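Side-chain contact in type-2 restriction enzyme NlaIV (Neisseria lactamica, PDB 6QM2), which recognises the double-stranded DNA sequence 5'-GGNNCC-3' and cleaves it in the middle to leave blunt ends: residues D76-K81 / R86-V91. Residues are numbered along the deposited sequence; the frame is centred on the assembly and turned at random.
Sequences DFFLNK and RELLEV. With K (potassium ion), chain C.
Leu89 and Asp76 meet at a classic beta bulge, in which Asp76, the extra residue, turns its side chain toward segment 86-91. The backbone N-H groups of Asp76 and Phe77 are both accepted by Leu89 O, with N to O distances of 2.8 and 2.9 Å; the Phe77 bond is nearly straight (176°), the Asp76 bond more bent. With CG beside its own backbone N (chi1 -67°), Asp76 reaches across to Val91, whose N binds the anti lone pair of OD2 at 2.8 Å. The Asp76 carboxylate also stacks on that of Glu90, their planes 22° apart and OD2 3.3 Å from Glu90 OE1. Glu90 OE2 binds the potassium ion together with Ile104 O. Asp76 and Glu90 would be the acids of the PD-(D/E)XK nuclease motif, as Pro75-Asp76, then Glu90-Val91 and a lysine, and the family's clan suggest. On the face of the sheet they share, Phe77 and Leu89 lie side by side, CD2 to CD2 4.1 Å, while Val91 CG2 meets the edge of the Phe77 ring at CE2, 3.7 Å away. Leu54 of helix 44-60 packs on Phe77, Leu89 and Val91, and strand 77-78 sits between strands 66-67 and 88-95 in the mixed sheet, with strand 124-132 beyond.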
loop_
_atom_site.group_PDB
_atom_site.type_symbol
_atom_site.label_atom_id
_atom_site.label_comp_id
_atom_site.label_asym_id
_atom_site.label_seq_id
_atom_site.Cartn_x
_atom_site.Cartn_y
_atom_site.Cartn_z
ATOM N N ASP A 76 -14.953 -13.679 -6.823
ATOM C CA ASP A 76 -14.927 -12.228 -7.023
ATOM C C ASP A 76 -16.082 -11.794 -7.917
ATOM O O ASP A 76 -16.733 -10.782 -7.643
ATOM C CB ASP A 76 -13.591 -11.782 -7.634
ATOM C CG ASP A 76 -12.410 -11.983 -6.688
ATOM O OD1 ASP A 76 -12.542 -11.684 -5.481
ATOM O OD2 ASP A 76 -11.340 -12.431 -7.162
ATOM N N PHE A 77 -16.326 -12.554 -8.985
ATOM C CA PHE A 77 -17.421 -12.281 -9.914
ATOM C C PHE A 77 -18.368 -13.467 -10.049
ATOM O O PHE A 77 -17.936 -14.623 -10.065
ATOM C CB PHE A 77 -16.871 -11.939 -11.293
ATOM C CG PHE A 77 -15.960 -10.748 -11.306
ATOM C CD1 PHE A 77 -16.465 -9.473 -11.071
ATOM C CD2 PHE A 77 -14.601 -10.893 -11.567
ATOM C CE1 PHE A 77 -15.633 -8.366 -11.088
ATOM C CE2 PHE A 77 -13.765 -9.788 -11.587
ATOM C CZ PHE A 77 -14.280 -8.524 -11.347
ATOM N N PHE A 78 -19.660 -13.157 -10.146
ATOM C CA PHE A 78 -20.692 -14.125 -10.512
ATOM C C PHE A 78 -21.048 -13.913 -11.984
ATOM O O PHE A 78 -21.723 -12.942 -12.316
ATOM C CB PHE A 78 -21.941 -13.910 -9.661
ATOM C CG PHE A 78 -21.725 -14.110 -8.191
ATOM C CD1 PHE A 78 -21.847 -15.371 -7.626
ATOM C CD2 PHE A 78 -21.437 -13.036 -7.363
ATOM C CE1 PHE A 78 -21.671 -15.566 -6.262
ATOM C CE2 PHE A 78 -21.259 -13.220 -5.996
ATOM C CZ PHE A 78 -21.375 -14.488 -5.443
ATOM N N LEU A 79 -20.605 -14.813 -12.862
ATOM C CA LEU A 79 -20.845 -14.665 -14.311
ATOM C C LEU A 79 -22.278 -15.013 -14.773
ATOM O O LEU A 79 -22.633 -14.760 -15.930
ATOM C CB LEU A 79 -19.828 -15.490 -15.108
ATOM C CG LEU A 79 -18.357 -15.147 -14.863
ATOM C CD1 LEU A 79 -17.452 -16.123 -15.606
ATOM C CD2 LEU A 79 -18.059 -13.710 -15.275
ATOM N N ASN A 80 -23.079 -15.596 -13.878
ATOM C CA ASN A 80 -24.479 -15.919 -14.132
ATOM C C ASN A 80 -25.323 -15.234 -13.049
ATOM O O ASN A 80 -25.352 -15.686 -11.902
ATOM C CB ASN A 80 -24.645 -17.443 -14.099
ATOM C CG ASN A 80 -26.007 -17.911 -14.580
ATOM O OD1 ASN A 80 -27.025 -17.235 -14.408
ATOM N ND2 ASN A 80 -26.032 -19.098 -15.170
ATOM N N LYS A 81 -25.995 -14.142 -13.418
ATOM C CA LYS A 81 -26.801 -13.347 -12.469
ATOM C C LYS A 81 -27.954 -14.126 -11.824
ATOM O O LYS A 81 -28.312 -13.865 -10.672
ATOM C CB LYS A 81 -27.356 -12.083 -13.145
ATOM C CG LYS A 81 -26.307 -11.012 -13.419
ATOM C CD LYS A 81 -26.879 -9.799 -14.149
ATOM C CE LYS A 81 -27.711 -8.888 -13.252
ATOM N NZ LYS A 81 -26.893 -8.025 -12.356
ATOM N N ARG A 86 -23.173 -21.281 -9.758
ATOM C CA ARG A 86 -22.419 -21.755 -10.922
ATOM C C ARG A 86 -21.804 -20.569 -11.649
ATOM O O ARG A 86 -22.210 -19.426 -11.439
ATOM C CB ARG A 86 -23.329 -22.528 -11.889
ATOM C CG ARG A 86 -24.070 -23.722 -11.289
ATOM C CD ARG A 86 -23.114 -24.850 -10.940
ATOM N NE ARG A 86 -23.777 -26.074 -10.477
ATOM C CZ ARG A 86 -24.327 -26.258 -9.272
ATOM N NH1 ARG A 86 -24.352 -25.284 -8.360
ATOM N NH2 ARG A 86 -24.878 -27.434 -8.974
ATOM N N GLU A 87 -20.824 -20.859 -12.505
ATOM C CA GLU A 87 -20.130 -19.847 -13.310
ATOM C C GLU A 87 -19.480 -18.769 -12.420
ATOM O O GLU A 87 -19.676 -17.565 -12.624
ATOM C CB GLU A 87 -21.081 -19.232 -14.359
ATOM C CG GLU A 87 -21.965 -20.227 -15.117
ATOM C CD GLU A 87 -21.191 -21.350 -15.795
ATOM O OE1 GLU A 87 -20.103 -21.083 -16.342
ATOM O OE2 GLU A 87 -21.676 -22.504 -15.790
ATOM N N LEU A 88 -18.706 -19.229 -11.436
ATOM C CA LEU A 88 -18.076 -18.370 -10.423
ATOM C C LEU A 88 -16.604 -18.119 -10.763
ATOM O O LEU A 88 -15.871 -19.062 -11.069
ATOM C CB LEU A 88 -18.183 -19.022 -9.045
ATOM C CG LEU A 88 -19.577 -19.490 -8.616
ATOM C CD1 LEU A 88 -19.538 -20.137 -7.241
ATOM C CD2 LEU A 88 -20.553 -18.329 -8.627
ATOM N N LEU A 89 -16.180 -16.854 -10.687
ATOM C CA LEU A 89 -14.837 -16.440 -11.104
ATOM C C LEU A 89 -14.076 -15.742 -9.971
ATOM O O LEU A 89 -14.578 -14.782 -9.383
ATOM C CB LEU A 89 -14.942 -15.500 -12.305
ATOM C CG LEU A 89 -13.639 -15.025 -12.959
ATOM C CD1 LEU A 89 -12.811 -16.200 -13.464
ATOM C CD2 LEU A 89 -13.942 -14.050 -14.086
ATOM N N GLU A 90 -12.873 -16.238 -9.677
ATOM C CA GLU A 90 -11.927 -15.591 -8.759
ATOM C C GLU A 90 -10.751 -15.078 -9.594
ATOM O O GLU A 90 -10.183 -15.830 -10.390
ATOM C CB GLU A 90 -11.435 -16.594 -7.702
ATOM C CG GLU A 90 -10.473 -16.033 -6.649
ATOM C CD GLU A 90 -11.139 -15.252 -5.526
ATOM O OE1 GLU A 90 -12.373 -15.079 -5.540
ATOM O OE2 GLU A 90 -10.411 -14.805 -4.608
ATOM N N VAL A 91 -10.396 -13.804 -9.414
ATOM C CA VAL A 91 -9.223 -13.218 -10.067
ATOM C C VAL A 91 -8.064 -13.163 -9.080
ATOM O O VAL A 91 -8.228 -12.695 -7.951
ATOM C CB VAL A 91 -9.494 -11.795 -10.588
ATOM C CG1 VAL A 91 -8.256 -11.228 -11.286
ATOM C CG2 VAL A 91 -10.688 -11.799 -11.529
HETATM K K K C . -9.916 -14.951 -1.338
HETATM O O HOH W 1 -9.207 -12.102 -5.653
HETATM O O HOH W 2 -12.377 -13.358 -3.136
HETATM O O HOH W 3 -22.528 -16.786 -11.432
HETATM O O HOH W 4 -7.981 -14.998 1.114
#